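Local atomic coordinates of 2-hydroxyisobutanoyl-CoA mutase large subunit (Aquincola tertiaricarbonis, PDB entry 4R3U), a protein that catalyses, together with a small cobalamin-binding subunit, the interconversion of 2-hydroxyisobutyryl-CoA and (S)-3-hydroxybutyryl-CoA. Residues A[178-183]-A[219-224]; A[209-214]-A[251-256]. All blocks are in the same frame, centred on the assembly; numbering follows the deposited sequence.

Overall arrangement
Interactions 1 and 2 are neighbours above the C-terminal ends of the TIM-barrel strands, their centres about 10 Å apart, and their segments alternate along the chain. Segments 178-183 and 209-214 are joined by a backbone hydrogen bond, with I179 O 2.9 Å from A210 N; segment 219-224 follows closely on 209-214 through helix 213-219, where Q219 N lies 3.0 Å from K214 O. The side chains interlock as well: K214 NZ stands 2.6 Å from N180 OD1, and Q219 OE1 lies 3.2 Å from H256 CD2. Interaction 2 holds the thioester carbonyl of the acyl-CoA, while interaction 1 flanks the acyl group and leads on to the cobalamin.

Interaction 1: residues A[178-183]-A[219-224]; sequences TINPSA and QKEYIY. With 3KK (S-{(3R,5R,9R)-1-[(2R,3S,4R,5R)-5-(6-amino-9H-purin-9-yl)-4-hydroxy-3-(phosphonooxy)tetrahydrofuran-2-yl]-3,5,9-trihydroxy-8,8-dimethyl-3,5-dioxido-10,14-dioxo-2,4,6-trioxa-11,15-diaza-3lambda~5~,5lambda~5~-diphosphaheptadecan-17-yl} 2-hydroxy-2-methylpropanethioate), chain F.
At the C-terminal rim of the TIM barrel, N180 and P181, in the loop that leaves strand 175-178, meet E221 and I223, in the loop between helices 213-219 and 226-243. N180 ND2 donates to E221 OE1 over 3.1 Å with an N-H...O angle of 150°. It arrives on the syn side of the carboxylate but tilted 35° from its plane. N180 CG is turned beside the backbone N (chi1 -61°), which swings the amide in among polar neighbours: OD1 accepts from K214 NZ, and ND2 also serves Q209 OE1. With an alanine here, E221 OE1 and Q209 OE1 are each likely to lose a donor, and K214 NZ an acceptor. The loop belongs to a beta-alpha connection of the barrel; its type I turn, closed by A183 N to N180 O at 3.0 Å, carries the chain into helix 183-196. Within that turn the P181 ring lies across the other loop, CD 3.3 Å from E221 O and CB 3.6 Å from I223 CD1. Nearer the substrate, Q219 NE2 lies 3.4 Å from N180 ND2; both are donors and do not bond, and Q219 NE2 donates to E215 OE2. Q219 OE1 approaches methyl C4 of 3KK at 3.3 Å, while T178 CG2 sits 3.4 Å from the thioester O1 of 3KK.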
ATOM      1  N   THR A 178      20.275   6.723 -16.934  1.00 22.27           N
ATOM      2  CA  THR A 178      20.191   7.893 -16.042  1.00 21.57           C
ATOM      3  C   THR A 178      21.531   8.643 -16.157  1.00 26.55           C
ATOM      4  O   THR A 178      22.366   8.610 -15.246  1.00 26.81           O
ATOM      5  CB  THR A 178      19.891   7.475 -14.637  1.00 20.33           C
ATOM      6  OG1 THR A 178      18.732   6.667 -14.663  1.00 20.09           O
ATOM      7  CG2 THR A 178      19.713   8.647 -13.707  1.00 18.32           C
ATOM      8  N   ILE A 179      21.724   9.276 -17.308  1.00 23.23           N
ATOM      9  CA  ILE A 179      22.945   9.957 -17.656  1.00 23.54           C
ATOM     10  C   ILE A 179      22.603  11.415 -18.011  1.00 27.52           C
ATOM     11  O   ILE A 179      21.547  11.675 -18.574  1.00 27.62           O
ATOM     12  CB  ILE A 179      23.708   9.150 -18.764  1.00 26.75           C
ATOM     13  CG1 ILE A 179      25.185   9.622 -18.944  1.00 26.30           C
ATOM     14  CG2 ILE A 179      22.929   9.097 -20.087  1.00 27.53           C
ATOM     15  CD1 ILE A 179      26.167   9.061 -17.938  1.00 21.15           C
ATOM     16  N   ASN A 180      23.443  12.354 -17.581  1.00 23.28           N
ATOM     17  CA  ASN A 180      23.140  13.766 -17.756  1.00 23.71           C
ATOM     18  C   ASN A 180      24.165  14.632 -18.535  1.00 29.68           C
ATOM     19  O   ASN A 180      24.027  14.684 -19.757  1.00 30.08           O
ATOM     20  CB  ASN A 180      22.618  14.386 -16.450  1.00 18.23           C
ATOM     21  CG  ASN A 180      21.354  13.721 -15.978  1.00 25.77           C
ATOM     22  OD1 ASN A 180      20.282  13.976 -16.499  1.00 17.25           O
ATOM     23  ND2 ASN A 180      21.453  12.818 -15.002  1.00 22.18           N
ATOM     24  N   PRO A 181      25.188  15.308 -17.932  1.00 24.81           N
ATOM     25  CA  PRO A 181      26.097  16.117 -18.768  1.00 23.85           C
ATOM     26  C   PRO A 181      26.862  15.333 -19.846  1.00 28.79           C
ATOM     27  O   PRO A 181      27.273  15.917 -20.859  1.00 29.97           O
ATOM     28  CB  PRO A 181      27.024  16.783 -17.742  1.00 24.88           C
ATOM     29  CG  PRO A 181      26.926  15.965 -16.523  1.00 28.39           C
ATOM     30  CD  PRO A 181      25.550  15.411 -16.500  1.00 23.97           C
ATOM     31  N   SER A 182      27.058  14.025 -19.634  1.00 25.34           N
ATOM     32  CA  SER A 182      27.763  13.151 -20.579  1.00 26.91           C
ATOM     33  C   SER A 182      26.769  12.203 -21.294  1.00 34.02           C
ATOM     34  O   SER A 182      27.173  11.171 -21.849  1.00 35.26           O
ATOM     35  CB  SER A 182      28.858  12.368 -19.865  1.00 29.57           C
ATOM     36  OG  SER A 182      28.314  11.627 -18.786  1.00 37.25           O
ATOM     37  N   ALA A 183      25.468  12.594 -21.315  1.00 29.83           N
ATOM     38  CA  ALA A 183      24.402  11.845 -21.970  1.00 29.48           C
ATOM     39  C   ALA A 183      24.649  11.617 -23.452  1.00 35.55           C
ATOM     40  O   ALA A 183      24.317  10.531 -23.956  1.00 35.98           O
ATOM     41  CB  ALA A 183      23.067  12.544 -21.778  1.00 29.46           C
ATOM     42  N   GLN A 219      20.103  18.336  -9.361  1.00 20.91           N
ATOM     43  CA  GLN A 219      20.916  17.120  -9.250  1.00 20.72           C
ATOM     44  C   GLN A 219      22.444  17.298  -9.134  1.00 25.70           C
ATOM     45  O   GLN A 219      23.139  16.432  -8.584  1.00 23.18           O
ATOM     46  CB  GLN A 219      20.459  16.018 -10.211  1.00 21.57           C
ATOM     47  CG  GLN A 219      21.252  14.718 -10.026  1.00 19.12           C
ATOM     48  CD  GLN A 219      20.588  13.522 -10.589  1.00 27.31           C
ATOM     49  OE1 GLN A 219      20.352  12.571  -9.865  1.00 22.00           O
ATOM     50  NE2 GLN A 219      20.283  13.538 -11.892  1.00 17.11           N
ATOM     51  N   LYS A 220      22.938  18.468  -9.578  1.00 24.57           N
ATOM     52  CA  LYS A 220      24.330  18.915  -9.465  1.00 23.46           C
ATOM     53  C   LYS A 220      25.396  18.121 -10.272  1.00 26.18           C
ATOM     54  O   LYS A 220      26.580  18.082  -9.899  1.00 25.03           O
ATOM     55  CB  LYS A 220      24.698  19.146  -7.988  1.00 24.28           C
ATOM     56  CG  LYS A 220      23.644  19.908  -7.184  1.00 29.35           C
ATOM     57  CD  LYS A 220      23.437  21.350  -7.650  1.00 29.35           C
ATOM     58  CE  LYS A 220      22.391  22.059  -6.848  1.00 30.91           C
ATOM     59  NZ  LYS A 220      23.001  23.008  -5.897  1.00 42.78           N
ATOM     60  N   GLU A 221      24.974  17.550 -11.415  1.00 22.33           N
ATOM     61  CA  GLU A 221      25.879  16.853 -12.330  1.00 22.93           C
ATOM     62  C   GLU A 221      26.075  17.753 -13.531  1.00 29.84           C
ATOM     63  O   GLU A 221      25.175  17.911 -14.337  1.00 31.58           O
ATOM     64  CB  GLU A 221      25.326  15.482 -12.765  1.00 23.19           C
ATOM     65  CG  GLU A 221      24.946  14.575 -11.607  1.00 26.20           C
ATOM     66  CD  GLU A 221      24.168  13.339 -11.981  1.00 34.30           C
ATOM     67  OE1 GLU A 221      23.911  13.131 -13.189  1.00 18.22           O
ATOM     68  OE2 GLU A 221      23.787  12.584 -11.058  1.00 33.23           O
ATOM     69  N   TYR A 222      27.219  18.406 -13.614  1.00 27.15           N
ATOM     70  CA  TYR A 222      27.527  19.317 -14.720  1.00 27.00           C
ATOM     71  C   TYR A 222      29.009  19.306 -15.040  1.00 31.96           C
ATOM     72  O   TYR A 222      29.832  18.971 -14.183  1.00 32.78           O
ATOM     73  CB  TYR A 222      27.021  20.749 -14.450  1.00 27.50           C
ATOM     74  CG  TYR A 222      27.115  21.222 -13.018  1.00 27.59           C
ATOM     75  CD1 TYR A 222      28.349  21.340 -12.380  1.00 30.19           C
ATOM     76  CD2 TYR A 222      25.976  21.574 -12.305  1.00 27.40           C
ATOM     77  CE1 TYR A 222      28.443  21.783 -11.063  1.00 30.06           C
ATOM     78  CE2 TYR A 222      26.057  22.012 -10.984  1.00 28.80           C
ATOM     79  CZ  TYR A 222      27.295  22.134 -10.372  1.00 34.54           C
ATOM     80  OH  TYR A 222      27.391  22.572  -9.072  1.00 33.67           O
ATOM     81  N   ILE A 223      29.347  19.635 -16.284  1.00 27.85           N
ATOM     82  CA  ILE A 223      30.721  19.672 -16.757  1.00 26.89           C
ATOM     83  C   ILE A 223      31.033  21.085 -17.249  1.00 32.34           C
ATOM     84  O   ILE A 223      31.918  21.735 -16.727  1.00 34.84           O
ATOM     85  CB  ILE A 223      31.000  18.574 -17.848  1.00 29.22           C
ATOM     86  CG1 ILE A 223      30.605  17.152 -17.368  1.00 28.57           C
ATOM     87  CG2 ILE A 223      32.473  18.604 -18.273  1.00 29.35           C
ATOM     88  CD1 ILE A 223      30.497  16.049 -18.433  1.00 24.76           C
ATOM     89  N   TYR A 224      30.279  21.557 -18.231  1.00 28.29           N
ATOM     90  CA  TYR A 224      30.469  22.834 -18.912  1.00 28.44           C
ATOM     91  C   TYR A 224      29.498  23.890 -18.436  1.00 34.72           C
ATOM     92  O   TYR A 224      28.475  23.537 -17.827  1.00 35.25           O
ATOM     93  CB  TYR A 224      30.264  22.619 -20.434  1.00 28.09           C
ATOM     94  CG  TYR A 224      31.025  21.422 -20.960  1.00 26.00           C
ATOM     95  CD1 TYR A 224      32.423  21.432 -21.022  1.00 27.02           C
ATOM     96  CD2 TYR A 224      30.357  20.249 -21.326  1.00 23.89           C
ATOM     97  CE1 TYR A 224      33.133  20.320 -21.468  1.00 26.67           C
ATOM     98  CE2 TYR A 224      31.060  19.130 -21.776  1.00 24.03           C
ATOM     99  CZ  TYR A 224      32.449  19.177 -21.852  1.00 33.29           C
ATOM    100  OH  TYR A 224      33.164  18.092 -22.292  1.00 34.51           O
TER
HETATM  101  C4  3KK F 802      19.354   9.422  -9.948  0.50  6.91           C
HETATM  102  C3  3KK F 802      18.058   8.619  -9.986  0.50 12.48           C
HETATM  103  C2  3KK F 802      17.149   9.027  -8.828  0.50 14.70           C
HETATM  104  O3  3KK F 802      18.402   7.251  -9.844  0.50 11.40           O
HETATM  105  C1  3KK F 802      17.297   8.797 -11.307  0.50 19.36           C
HETATM  106  O1  3KK F 802      17.191   9.890 -11.867  0.50 19.20           O
HETATM  107  S1P 3KK F 802      16.606   7.294 -11.915  0.50 26.37           S
HETATM  108  C2P 3KK F 802      15.826   7.796 -13.475  0.50 22.78           C
HETATM  109  C3P 3KK F 802      15.429   6.579 -14.272  0.50 22.35           C
HETATM  110  N4P 3KK F 802      14.725   7.033 -15.464  0.50 20.57           N
HETATM  111  C5P 3KK F 802      13.863   6.254 -16.123  0.50 21.79           C
HETATM  112  O5P 3KK F 802      13.592   5.090 -15.809  0.50 21.65           O
HETATM  113  C6P 3KK F 802      13.231   6.951 -17.332  0.50 24.04           C
HETATM  114  C7P 3KK F 802      12.355   6.013 -18.149  0.50 26.92           C
HETATM  115  N8P 3KK F 802      11.696   6.750 -19.233  0.50 28.88           N
HETATM  116  C9P 3KK F 802      11.030   6.108 -20.204  0.50 28.49           C
HETATM  117  O9P 3KK F 802      10.957   4.879 -20.257  0.50 29.02           O
HETATM  118  CAP 3KK F 802      10.444   6.999 -21.338  0.50 27.59           C
HETATM  119  OAP 3KK F 802      11.311   8.108 -21.658  0.50 27.43           O
HETATM  120  CBP 3KK F 802       8.929   7.378 -21.217  0.50 27.99           C
HETATM  121  CDP 3KK F 802       8.453   8.049 -22.513  0.50 26.17           C
HETATM  122  CEP 3KK F 802       8.682   8.356 -20.063  0.50 28.00           C
HETATM  123  CCP 3KK F 802       8.051   6.122 -21.024  0.50 29.25           C
HETATM  124  O6A 3KK F 802       8.368   5.177 -22.061  0.50 28.82           O
HETATM  125  P2A 3KK F 802       8.011   3.636 -22.020  0.50 29.74           P
HETATM  126  O4A 3KK F 802       8.304   3.092 -20.685  0.50 28.43           O
HETATM  127  O5A 3KK F 802       8.650   3.005 -23.201  0.50 33.02           O
HETATM  128  O3A 3KK F 802       6.397   3.703 -22.182  0.50 33.55           O
HETATM  129  P1A 3KK F 802       5.543   4.189 -23.498  0.50 33.76           P
HETATM  130  O1A 3KK F 802       6.360   4.992 -24.447  0.50 34.58           O
HETATM  131  O2A 3KK F 802       4.281   4.765 -23.003  0.50 32.48           O
HETATM  132  O5B 3KK F 802       5.227   2.703 -24.086  0.50 33.39           O
HETATM  133  C5B 3KK F 802       6.067   2.026 -25.046  0.50 34.44           C
HETATM  134  C4B 3KK F 802       5.284   1.774 -26.348  0.50 36.96           C
HETATM  135  O4B 3KK F 802       3.959   1.216 -26.087  0.50 38.51           O
HETATM  136  C3B 3KK F 802       5.067   3.071 -27.120  0.50 38.73           C
HETATM  137  O3B 3KK F 802       5.176   2.774 -28.533  0.50 44.84           O
HETATM  138  P3B 3KK F 802       6.395   3.293 -29.458  0.50 43.89           P
HETATM  139  O8A 3KK F 802       6.283   4.764 -29.339  0.50 39.49           O
HETATM  140  O7A 3KK F 802       7.579   2.673 -28.827  0.50 45.33           O
HETATM  141  O9A 3KK F 802       6.033   2.728 -30.781  0.50 47.76           O
HETATM  142  C2B 3KK F 802       3.646   3.463 -26.758  0.50 35.54           C
HETATM  143  O2B 3KK F 802       3.037   4.271 -27.772  0.50 35.58           O
HETATM  144  C1B 3KK F 802       2.967   2.115 -26.629  0.50 38.06           C
HETATM  145  N9A 3KK F 802       1.796   2.151 -25.702  0.50 42.50           N
HETATM  146  C8A 3KK F 802       1.773   2.396 -24.394  0.50 42.80           C
HETATM  147  N7A 3KK F 802       0.510   2.330 -23.981  0.50 44.40           N
HETATM  148  C5A 3KK F 802      -0.259   2.018 -25.030  0.50 46.16           C
HETATM  149  C4A 3KK F 802       0.550   1.901 -26.103  0.50 45.41           C
HETATM  150  N3A 3KK F 802       0.058   1.586 -27.329  0.50 44.89           N
HETATM  151  C2A 3KK F 802      -1.325   1.357 -27.506  0.50 45.91           C
HETATM  152  N1A 3KK F 802      -2.139   1.488 -26.346  0.50 46.88           N
HETATM  153  C6A 3KK F 802      -1.590   1.826 -25.160  0.50 45.41           C
HETATM  154  N6A 3KK F 802      -2.342   1.958 -24.067  0.50 43.70           N

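Interaction 2: residues A[209-214]-A[251-256]; sequences QADILK and NISGYH. With 3HC (3-hydroxybutanoyl-coenzyme A), chain E.
Q209 and H256 converge on the thioester carbonyl oxygen O1 of 3HC at the C-terminal mouth of the TIM barrel: Q209 NE2 donates at 3.1 Å and H256 NE2 at 2.9 Å, the latter with an N-H...O angle of 157°. O1 lies near the plane of the imidazole, at its edge. Q209 can stretch this far because CG stands anti to the backbone N (chi1 -167°) and the chain runs on extended, past S253 OG. Packing is tight behind the ring. K214 curls to bring CE obliquely to 3.3 Å from H256 ND1; its NZ, already held by N180, also donates to D211 O at 2.7 Å, in the plane of that carbonyl. The bond from K214 NZ to Q209 OE1 is weak, and N180 ND2 holds that oxygen. F299, from strand 298-302, meets the imidazole with its ring steeply inclined. The side away from the ligand is also buried but is bridged by water, which donates to both D211 OD2 and S253 O. Here S253 N donates to D211 OD2 (3.0 Å), on its anti lone pair. D211 OD1 caps the start of helix 213-219 by accepting from K214 N, and is also hydrogen-bonded to Y278 OH. Where the chain runs on from the adjacent strands 206-208 and 247-248, N251 N donates to Q209 O at 3.2 Å, nearly straight (174°), while D211 N reaches the same oxygen from the opposite face. Two N-H donors on one thioester oxygen would probably draw electron density toward it and help fix the thioester carbonyl, an arrangement consistent with holding the substrate in place for the cobalamin-dependent radical rearrangement of this family.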
ATOM      1  N   GLN A 209      18.452  10.556 -19.823  1.00 29.25           N
ATOM      2  CA  GLN A 209      17.836  11.622 -19.010  1.00 28.46           C
ATOM      3  C   GLN A 209      18.157  13.011 -19.594  1.00 31.05           C
ATOM      4  O   GLN A 209      17.240  13.815 -19.783  1.00 32.86           O
ATOM      5  CB  GLN A 209      18.234  11.505 -17.528  1.00 28.26           C
ATOM      6  CG  GLN A 209      17.382  12.369 -16.621  1.00 23.00           C
ATOM      7  CD  GLN A 209      17.481  11.922 -15.200  1.00 33.94           C
ATOM      8  OE1 GLN A 209      18.339  12.388 -14.428  1.00 27.67           O
ATOM      9  NE2 GLN A 209      16.647  10.951 -14.855  1.00 21.80           N
ATOM     10  N   ALA A 210      19.446  13.262 -19.904  1.00 24.24           N
ATOM     11  CA  ALA A 210      19.981  14.449 -20.597  1.00 24.21           C
ATOM     12  C   ALA A 210      19.684  15.878 -20.070  1.00 28.37           C
ATOM     13  O   ALA A 210      20.497  16.778 -20.280  1.00 28.42           O
ATOM     14  CB  ALA A 210      19.709  14.347 -22.092  1.00 25.00           C
ATOM     15  N   ASP A 211      18.536  16.088 -19.418  1.00 26.22           N
ATOM     16  CA  ASP A 211      18.098  17.389 -18.867  1.00 26.19           C
ATOM     17  C   ASP A 211      19.138  18.017 -17.962  1.00 25.26           C
ATOM     18  O   ASP A 211      19.268  17.639 -16.803  1.00 21.52           O
ATOM     19  CB  ASP A 211      16.737  17.261 -18.121  1.00 26.70           C
ATOM     20  CG  ASP A 211      16.136  18.543 -17.573  1.00 27.43           C
ATOM     21  OD1 ASP A 211      16.797  19.617 -17.669  1.00 28.20           O
ATOM     22  OD2 ASP A 211      15.032  18.477 -17.020  1.00 31.76           O
ATOM     23  N   ILE A 212      19.842  19.006 -18.498  1.00 23.60           N
ATOM     24  CA  ILE A 212      20.892  19.728 -17.771  1.00 23.03           C
ATOM     25  C   ILE A 212      20.380  20.879 -16.896  1.00 25.94           C
ATOM     26  O   ILE A 212      20.970  21.168 -15.865  1.00 27.17           O
ATOM     27  CB  ILE A 212      22.058  20.117 -18.703  1.00 26.84           C
ATOM     28  CG1 ILE A 212      23.368  20.296 -17.935  1.00 26.49           C
ATOM     29  CG2 ILE A 212      21.716  21.325 -19.609  1.00 30.06           C
ATOM     30  CD1 ILE A 212      24.049  19.024 -17.545  1.00 26.12           C
ATOM     31  N   LEU A 213      19.277  21.503 -17.270  1.00 22.01           N
ATOM     32  CA  LEU A 213      18.722  22.613 -16.491  1.00 21.11           C
ATOM     33  C   LEU A 213      18.401  22.204 -15.049  1.00 27.73           C
ATOM     34  O   LEU A 213      18.754  22.924 -14.103  1.00 29.94           O
ATOM     35  CB  LEU A 213      17.551  23.304 -17.240  1.00 20.24           C
ATOM     36  CG  LEU A 213      17.918  23.907 -18.658  1.00 22.99           C
ATOM     37  CD1 LEU A 213      16.708  24.354 -19.419  1.00 23.10           C
ATOM     38  CD2 LEU A 213      18.913  25.034 -18.572  1.00 20.78           C
ATOM     39  N   LYS A 214      17.891  20.981 -14.877  1.00 23.11           N
ATOM     40  CA  LYS A 214      17.561  20.451 -13.567  1.00 22.50           C
ATOM     41  C   LYS A 214      18.803  20.067 -12.780  1.00 28.18           C
ATOM     42  O   LYS A 214      18.725  19.907 -11.570  1.00 28.20           O
ATOM     43  CB  LYS A 214      16.540  19.294 -13.687  1.00 24.72           C
ATOM     44  CG  LYS A 214      17.044  18.026 -14.343  1.00 21.03           C
ATOM     45  CD  LYS A 214      17.545  16.989 -13.355  1.00 12.27           C
ATOM     46  CE  LYS A 214      17.730  15.666 -14.062  1.00 22.47           C
ATOM     47  NZ  LYS A 214      18.930  15.629 -14.964  1.00 14.37           N
ATOM     48  N   ASN A 251      14.204  13.261 -20.632  1.00 21.53           N
ATOM     49  CA  ASN A 251      13.238  13.155 -19.581  1.00 20.41           C
ATOM     50  C   ASN A 251      13.466  14.454 -18.849  1.00 26.12           C
ATOM     51  O   ASN A 251      14.479  14.581 -18.126  1.00 24.54           O
ATOM     52  CB  ASN A 251      13.529  11.970 -18.651  1.00 17.12           C
ATOM     53  CG  ASN A 251      12.728  10.737 -18.944  1.00 28.12           C
ATOM     54  OD1 ASN A 251      12.038  10.590 -19.958  1.00 30.09           O
ATOM     55  ND2 ASN A 251      12.829   9.806 -18.071  1.00 21.89           N
ATOM     56  N   ILE A 252      12.599  15.468 -19.141  1.00 23.52           N
ATOM     57  CA  ILE A 252      12.591  16.773 -18.468  1.00 23.20           C
ATOM     58  C   ILE A 252      12.087  16.410 -17.065  1.00 27.27           C
ATOM     59  O   ILE A 252      10.968  15.923 -16.917  1.00 28.30           O
ATOM     60  CB  ILE A 252      11.729  17.822 -19.217  1.00 27.33           C
ATOM     61  CG1 ILE A 252      12.155  17.919 -20.695  1.00 29.46           C
ATOM     62  CG2 ILE A 252      11.819  19.192 -18.537  1.00 28.06           C
ATOM     63  CD1 ILE A 252      11.091  18.390 -21.689  1.00 29.60           C
ATOM     64  N   SER A 253      12.964  16.530 -16.071  1.00 22.61           N
ATOM     65  CA  SER A 253      12.741  15.999 -14.727  1.00 20.29           C
ATOM     66  C   SER A 253      12.338  16.916 -13.579  1.00 24.17           C
ATOM     67  O   SER A 253      12.915  17.976 -13.369  1.00 24.32           O
ATOM     68  CB  SER A 253      13.911  15.111 -14.304  1.00 19.33           C
ATOM     69  OG  SER A 253      14.461  14.363 -15.376  1.00 21.62           O
ATOM     70  N   GLY A 254      11.399  16.427 -12.789  1.00 20.28           N
ATOM     71  CA  GLY A 254      10.930  17.096 -11.580  1.00 20.13           C
ATOM     72  C   GLY A 254      11.347  16.340 -10.332  1.00 20.77           C
ATOM     73  O   GLY A 254      11.522  16.949  -9.270  1.00 18.39           O
ATOM     74  N   TYR A 255      11.560  15.004 -10.487  1.00 16.91           N
ATOM     75  CA  TYR A 255      11.977  14.117  -9.415  1.00 17.17           C
ATOM     76  C   TYR A 255      13.076  14.706  -8.495  1.00 23.34           C
ATOM     77  O   TYR A 255      12.920  14.754  -7.268  1.00 24.27           O
ATOM     78  CB  TYR A 255      12.407  12.736  -9.976  1.00 17.36           C
ATOM     79  CG  TYR A 255      12.764  11.740  -8.883  1.00 17.33           C
ATOM     80  CD1 TYR A 255      11.774  10.998  -8.235  1.00 17.51           C
ATOM     81  CD2 TYR A 255      14.079  11.598  -8.441  1.00 17.81           C
ATOM     82  CE1 TYR A 255      12.079  10.158  -7.164  1.00 16.74           C
ATOM     83  CE2 TYR A 255      14.400  10.751  -7.378  1.00 18.23           C
ATOM     84  CZ  TYR A 255      13.396  10.033  -6.739  1.00 23.09           C
ATOM     85  OH  TYR A 255      13.704   9.186  -5.692  1.00 21.82           O
ATOM     86  N   HIS A 256      14.189  15.125  -9.108  1.00 20.59           N
ATOM     87  CA  HIS A 256      15.371  15.648  -8.439  1.00 19.61           C
ATOM     88  C   HIS A 256      15.098  16.964  -7.766  1.00 24.38           C
ATOM     89  O   HIS A 256      15.695  17.232  -6.725  1.00 23.45           O
ATOM     90  CB  HIS A 256      16.528  15.749  -9.430  1.00 19.61           C
ATOM     91  CG  HIS A 256      16.611  14.567 -10.349  1.00 22.29           C
ATOM     92  ND1 HIS A 256      15.884  14.523 -11.540  1.00 24.50           N
ATOM     93  CD2 HIS A 256      17.299  13.411 -10.213  1.00 22.79           C
ATOM     94  CE1 HIS A 256      16.176  13.355 -12.088  1.00 22.99           C
ATOM     95  NE2 HIS A 256      17.027  12.655 -11.332  1.00 22.76           N
TER
HETATM   96  N1A 3HC E 801      -2.146   1.491 -26.314  0.50 46.88           N
HETATM   97  C2A 3HC E 801      -1.342   1.345 -27.549  0.50 45.91           C
HETATM   98  N3A 3HC E 801       0.086   1.595 -27.315  0.50 44.89           N
HETATM   99  C4A 3HC E 801       0.560   1.908 -26.085  0.50 45.41           C
HETATM  100  C5A 3HC E 801      -0.252   2.025 -25.013  0.50 46.16           C
HETATM  101  C6A 3HC E 801      -1.584   1.839 -25.142  0.50 45.41           C
HETATM  102  N6A 3HC E 801      -2.336   1.972 -24.050  0.50 43.70           N
HETATM  103  N7A 3HC E 801       0.518   2.327 -23.964  0.50 44.40           N
HETATM  104  C8A 3HC E 801       1.781   2.387 -24.375  0.50 42.80           C
HETATM  105  N9A 3HC E 801       1.805   2.160 -25.685  0.50 42.50           N
HETATM  106  C1B 3HC E 801       2.975   2.121 -26.614  0.50 38.06           C
HETATM  107  C2B 3HC E 801       3.660   3.465 -26.747  0.50 35.54           C
HETATM  108  O2B 3HC E 801       3.053   4.271 -27.761  0.50 35.58           O
HETATM  109  C3B 3HC E 801       5.080   3.063 -27.110  0.50 38.73           C
HETATM  110  O3B 3HC E 801       5.186   2.762 -28.523  0.50 44.84           O
HETATM  111  P3B 3HC E 801       6.399   3.283 -29.453  0.50 43.89           P
HETATM  112  O7A 3HC E 801       7.588   2.675 -28.823  0.50 45.33           O
HETATM  113  O8A 3HC E 801       6.035   2.710 -30.772  0.50 47.76           O
HETATM  114  O9A 3HC E 801       6.277   4.755 -29.342  0.50 39.49           O
HETATM  115  C4B 3HC E 801       5.290   1.767 -26.334  0.50 36.96           C
HETATM  116  O4B 3HC E 801       3.964   1.214 -26.076  0.50 38.51           O
HETATM  117  C5B 3HC E 801       6.073   2.019 -25.033  0.50 34.44           C
HETATM  118  O5B 3HC E 801       5.232   2.692 -24.070  0.50 33.39           O
HETATM  119  P1A 3HC E 801       5.538   4.181 -23.485  0.50 33.76           P
HETATM  120  O1A 3HC E 801       6.351   4.987 -24.436  0.50 34.58           O
HETATM  121  O2A 3HC E 801       4.271   4.749 -22.995  0.50 32.48           O
HETATM  122  O3A 3HC E 801       6.394   3.705 -22.168  0.50 33.55           O
HETATM  123  P2A 3HC E 801       8.010   3.639 -22.007  0.50 29.74           P
HETATM  124  O4A 3HC E 801       8.303   3.098 -20.672  0.50 28.43           O
HETATM  125  O5A 3HC E 801       8.647   3.007 -23.188  0.50 33.02           O
HETATM  126  O6A 3HC E 801       8.365   5.179 -22.051  0.50 28.82           O
HETATM  127  CBP 3HC E 801       8.932   7.382 -21.214  0.50 27.99           C
HETATM  128  CCP 3HC E 801       8.056   6.126 -21.014  0.50 29.25           C
HETATM  129  CDP 3HC E 801       8.452   8.049 -22.510  0.50 26.17           C
HETATM  130  CEP 3HC E 801       8.686   8.363 -20.062  0.50 28.00           C
HETATM  131  CAP 3HC E 801      10.447   7.004 -21.337  0.50 27.59           C
HETATM  132  OAP 3HC E 801      11.312   8.115 -21.657  0.50 27.43           O
HETATM  133  C9P 3HC E 801      11.036   6.110 -20.208  0.50 28.49           C
HETATM  134  O9P 3HC E 801      10.972   4.881 -20.269  0.50 29.02           O
HETATM  135  N8P 3HC E 801      11.695   6.751 -19.229  0.50 28.88           N
HETATM  136  C7P 3HC E 801      12.354   6.010 -18.148  0.50 26.92           C
HETATM  137  C6P 3HC E 801      13.232   6.944 -17.327  0.50 24.04           C
HETATM  138  C5P 3HC E 801      13.862   6.240 -16.121  0.50 21.79           C
HETATM  139  O5P 3HC E 801      13.586   5.078 -15.809  0.50 21.65           O
HETATM  140  N4P 3HC E 801      14.729   7.014 -15.460  0.50 20.57           N
HETATM  141  C3P 3HC E 801      15.430   6.557 -14.268  0.50 22.35           C
HETATM  142  C2P 3HC E 801      15.817   7.774 -13.473  0.50 22.78           C
HETATM  143  S1P 3HC E 801      16.618   7.327 -11.903  0.50 26.37           S
HETATM  144  C1  3HC E 801      16.944   9.002 -11.330  0.50 27.73           C
HETATM  145  O1  3HC E 801      17.349   9.906 -12.058  0.50 27.03           O
HETATM  146  C2  3HC E 801      16.602   9.303  -9.860  0.50 29.36           C
HETATM  147  C3  3HC E 801      17.665   8.775  -8.893  0.50 31.51           C
HETATM  148  O3  3HC E 801      17.819   7.372  -9.082  0.50 33.43           O
HETATM  149  C4  3HC E 801      19.008   9.495  -9.088  0.50 31.00           C
HETATM  150  O   HOH W   1      13.595  19.877 -15.380  1.00 18.62           O